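Local coordinates for protein PilM (Escherichia coli, PDB 3EOI) that is of unknown function but, as a plasmid-encoded member of the PilM family, probably takes part in pilus biogenesis, at residues G43-A48 and H60-Q65. Sequence-based numbering, arbitrary orientation.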
ATOM      1  N   GLY A  43      -0.929  -7.546 -13.376  1.00  9.77           N
ATOM      2  CA  GLY A  43      -0.502  -8.604 -12.419  1.00  9.14           C
ATOM      3  C   GLY A  43       0.375  -7.977 -11.372  1.00 10.44           C
ATOM      4  O   GLY A  43       0.120  -6.870 -10.925  1.00 10.73           O
ATOM      5  N   GLN A  44       1.371  -8.735 -10.942  1.00 10.51           N
ATOM      6  CA  GLN A  44       2.253  -8.268  -9.889  1.00  9.33           C
ATOM      7  C   GLN A  44       3.708  -8.445 -10.305  1.00 10.33           C
ATOM      8  O   GLN A  44       4.057  -9.354 -11.098  1.00 11.55           O
ATOM      9  CB  GLN A  44       2.068  -9.127  -8.623  1.00  9.37           C
ATOM     10  CG  GLN A  44       0.854  -8.868  -7.739  1.00 12.17           C
ATOM     11  CD  GLN A  44      -0.452  -9.398  -8.270  1.00 11.36           C
ATOM     12  OE1 GLN A  44      -0.506 -10.483  -8.884  1.00 11.98           O
ATOM     13  NE2 GLN A  44      -1.550  -8.671  -7.977  1.00  9.92           N
ATOM     14  N   LEU A  45       4.577  -7.630  -9.688  1.00  9.99           N
ATOM     15  CA  LEU A  45       6.005  -7.817  -9.851  1.00  9.28           C
ATOM     16  C   LEU A  45       6.402  -8.991  -8.962  1.00  9.95           C
ATOM     17  O   LEU A  45       5.729  -9.297  -7.969  1.00 11.75           O
ATOM     18  CB  LEU A  45       6.768  -6.573  -9.414  1.00  8.76           C
ATOM     19  CG  LEU A  45       6.372  -5.305 -10.124  1.00  7.80           C
ATOM     20  CD1 LEU A  45       7.283  -4.209  -9.632  1.00 10.80           C
ATOM     21  CD2 LEU A  45       6.566  -5.467 -11.610  1.00 10.46           C
ATOM     22  N   THR A  46       7.508  -9.638  -9.271  1.00 11.51           N
ATOM     23  CA  THR A  46       7.890 -10.816  -8.474  1.00 13.50           C
ATOM     24  C   THR A  46       8.834 -10.505  -7.332  1.00 15.19           C
ATOM     25  O   THR A  46       9.408  -9.416  -7.254  1.00 14.66           O
ATOM     26  CB  THR A  46       8.585 -11.874  -9.341  1.00 14.61           C
ATOM     27  OG1 THR A  46       9.831 -11.333  -9.801  1.00 14.88           O
ATOM     28  CG2 THR A  46       7.704 -12.294 -10.557  1.00 14.60           C
ATOM     29  N   SER A  47       9.016 -11.491  -6.447  1.00 17.02           N
ATOM     30  CA  SER A  47       9.993 -11.360  -5.342  1.00 17.70           C
ATOM     31  C   SER A  47      11.384 -11.101  -5.843  1.00 17.09           C
ATOM     32  O   SER A  47      12.093 -10.224  -5.294  1.00 17.50           O
ATOM     33  CB  SER A  47       9.973 -12.590  -4.432  1.00 19.39           C
ATOM     34  OG  SER A  47       8.855 -12.486  -3.573  1.00 37.80           O
ATOM     35  N   ALA A  48      11.775 -11.772  -6.922  1.00 17.38           N
ATOM     36  CA  ALA A  48      13.083 -11.486  -7.497  1.00 17.35           C
ATOM     37  C   ALA A  48      13.192 -10.037  -7.978  1.00 16.86           C
ATOM     38  O   ALA A  48      14.190  -9.377  -7.713  1.00 16.90           O
ATOM     39  CB  ALA A  48      13.421 -12.446  -8.629  1.00 18.15           C
ATOM     40  N   HIS A  60      -0.234  -5.595  -3.715  1.00  8.16           N
ATOM     41  CA  HIS A  60      -0.176  -4.755  -4.863  1.00  8.26           C
ATOM     42  C   HIS A  60      -0.769  -5.360  -6.119  1.00  9.15           C
ATOM     43  O   HIS A  60      -1.055  -6.556  -6.201  1.00  9.72           O
ATOM     44  CB  HIS A  60       1.243  -4.218  -5.094  1.00 10.28           C
ATOM     45  CG  HIS A  60       2.117  -5.115  -5.931  1.00 10.94           C
ATOM     46  ND1 HIS A  60       2.805  -6.176  -5.383  1.00 11.68           N
ATOM     47  CD2 HIS A  60       2.499  -5.048  -7.240  1.00 10.92           C
ATOM     48  CE1 HIS A  60       3.518  -6.774  -6.333  1.00 11.20           C
ATOM     49  NE2 HIS A  60       3.352  -6.110  -7.465  1.00 12.70           N
ATOM     50  N   LEU A  61      -1.045  -4.478  -7.065  1.00  8.35           N
ATOM     51  CA  LEU A  61      -1.639  -4.927  -8.314  1.00  8.68           C
ATOM     52  C   LEU A  61      -1.382  -3.857  -9.348  1.00  8.08           C
ATOM     53  O   LEU A  61      -1.448  -2.674  -9.056  1.00 10.11           O
ATOM     54  CB  LEU A  61      -3.161  -5.156  -8.217  1.00  9.45           C
ATOM     55  CG  LEU A  61      -3.937  -5.304  -9.550  1.00 10.50           C
ATOM     56  CD1 LEU A  61      -3.719  -6.703 -10.113  1.00 11.20           C
ATOM     57  CD2 LEU A  61      -5.409  -5.061  -9.224  1.00 10.74           C
ATOM     58  N   ILE A  62      -0.960  -4.280 -10.535  1.00  5.88           N
ATOM     59  CA  ILE A  62      -0.900  -3.380 -11.678  1.00  7.01           C
ATOM     60  C   ILE A  62      -2.147  -3.582 -12.545  1.00  8.60           C
ATOM     61  O   ILE A  62      -2.447  -4.708 -12.930  1.00  8.79           O
ATOM     62  CB  ILE A  62       0.356  -3.635 -12.538  1.00  7.67           C
ATOM     63  CG1 ILE A  62       1.628  -3.544 -11.662  1.00  8.91           C
ATOM     64  CG2 ILE A  62       0.340  -2.679 -13.750  1.00 10.18           C
ATOM     65  CD1 ILE A  62       2.878  -4.199 -12.300  1.00  8.31           C
ATOM     66  N   SER A  63      -2.894  -2.511 -12.797  1.00  8.10           N
ATOM     67  CA  SER A  63      -4.151  -2.599 -13.554  1.00  8.56           C
ATOM     68  C   SER A  63      -4.359  -1.343 -14.373  1.00  9.59           C
ATOM     69  O   SER A  63      -4.153  -0.231 -13.883  1.00  9.55           O
ATOM     70  CB  SER A  63      -5.310  -2.749 -12.576  1.00 10.89           C
ATOM     71  OG  SER A  63      -6.532  -2.890 -13.306  1.00 14.44           O
ATOM     72  N   GLN A  64      -4.678  -1.524 -15.643  1.00 10.39           N
ATOM     73  CA  GLN A  64      -4.833  -0.392 -16.524  1.00 11.76           C
ATOM     74  C   GLN A  64      -3.606   0.555 -16.416  1.00 10.43           C
ATOM     75  O   GLN A  64      -3.715   1.793 -16.415  1.00 11.23           O
ATOM     76  CB  GLN A  64      -6.126   0.353 -16.194  1.00 16.26           C
ATOM     77  CG  GLN A  64      -7.365  -0.579 -16.328  1.00 29.00           C
ATOM     78  CD  GLN A  64      -7.624  -1.048 -17.772  1.00 21.46           C
ATOM     79  OE1 GLN A  64      -7.344  -2.204 -18.138  1.00 30.02           O
ATOM     80  NE2 GLN A  64      -8.173  -0.140 -18.598  1.00 29.34           N
ATOM     81  N   GLN A  65      -2.443  -0.076 -16.395  1.00  8.98           N
ATOM     82  CA  GLN A  65      -1.133   0.642 -16.382  1.00  8.70           C
ATOM     83  C   GLN A  65      -0.843   1.526 -15.150  1.00  8.19           C
ATOM     84  O   GLN A  65       0.122   2.294 -15.139  1.00 10.94           O
ATOM     85  CB  GLN A  65      -0.930   1.439 -17.665  1.00 10.68           C
ATOM     86  CG  GLN A  65      -1.168   0.596 -18.951  1.00 14.56           C
ATOM     87  CD  GLN A  65      -1.039   1.438 -20.168  1.00 13.78           C
ATOM     88  OE1 GLN A  65      -0.035   2.137 -20.335  1.00 16.90           O
ATOM     89  NE2 GLN A  65      -2.094   1.491 -20.954  1.00 14.94           N
TER
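Gln44 reaches across to His60 in two ways, over its ring and onto its backbone. Starting at the root of the side chain, Gln44 CB sits 3.5 Å from His60 NE2. Next, Gln44 CG lies over one face of the His60 imidazole, 3.8 Å from its centroid, in a CH-pi contact displaced toward the rim. A bend at chi2 (76°) then carries the amide past the ring to the strand backbone, where Gln44 CD comes to 3.6 Å from His60 O and Gln44 NE2 donates to a lone pair of that oxygen at 2.8 Å. The same nitrogen also lies against Leu61 CD1. Meanwhile the ring edge is in use: Leu45 N donates to His60 NE2 at 3.0 Å, nearly in the imidazole plane, so His60 NE2 is the acceptor. With an alanine at His60, the Leu45 amide would probably lose its acceptor and Gln44 CG the ring face it rests on. Further along, Ile62 N gives Gly43 O a straight backbone bond of 2.8 Å. Leu45 CD2 packs on Ile62 CD1; Leu45 also touches Tyr31 of helix 10-34, and Ile62 touches Val67 of strand 66-72. Here the loop leading into helix 47-50 is fastened by mixed backbone and side-chain hydrogen bonds to 59-63, an outermost strand of the chain's antiparallel sheet.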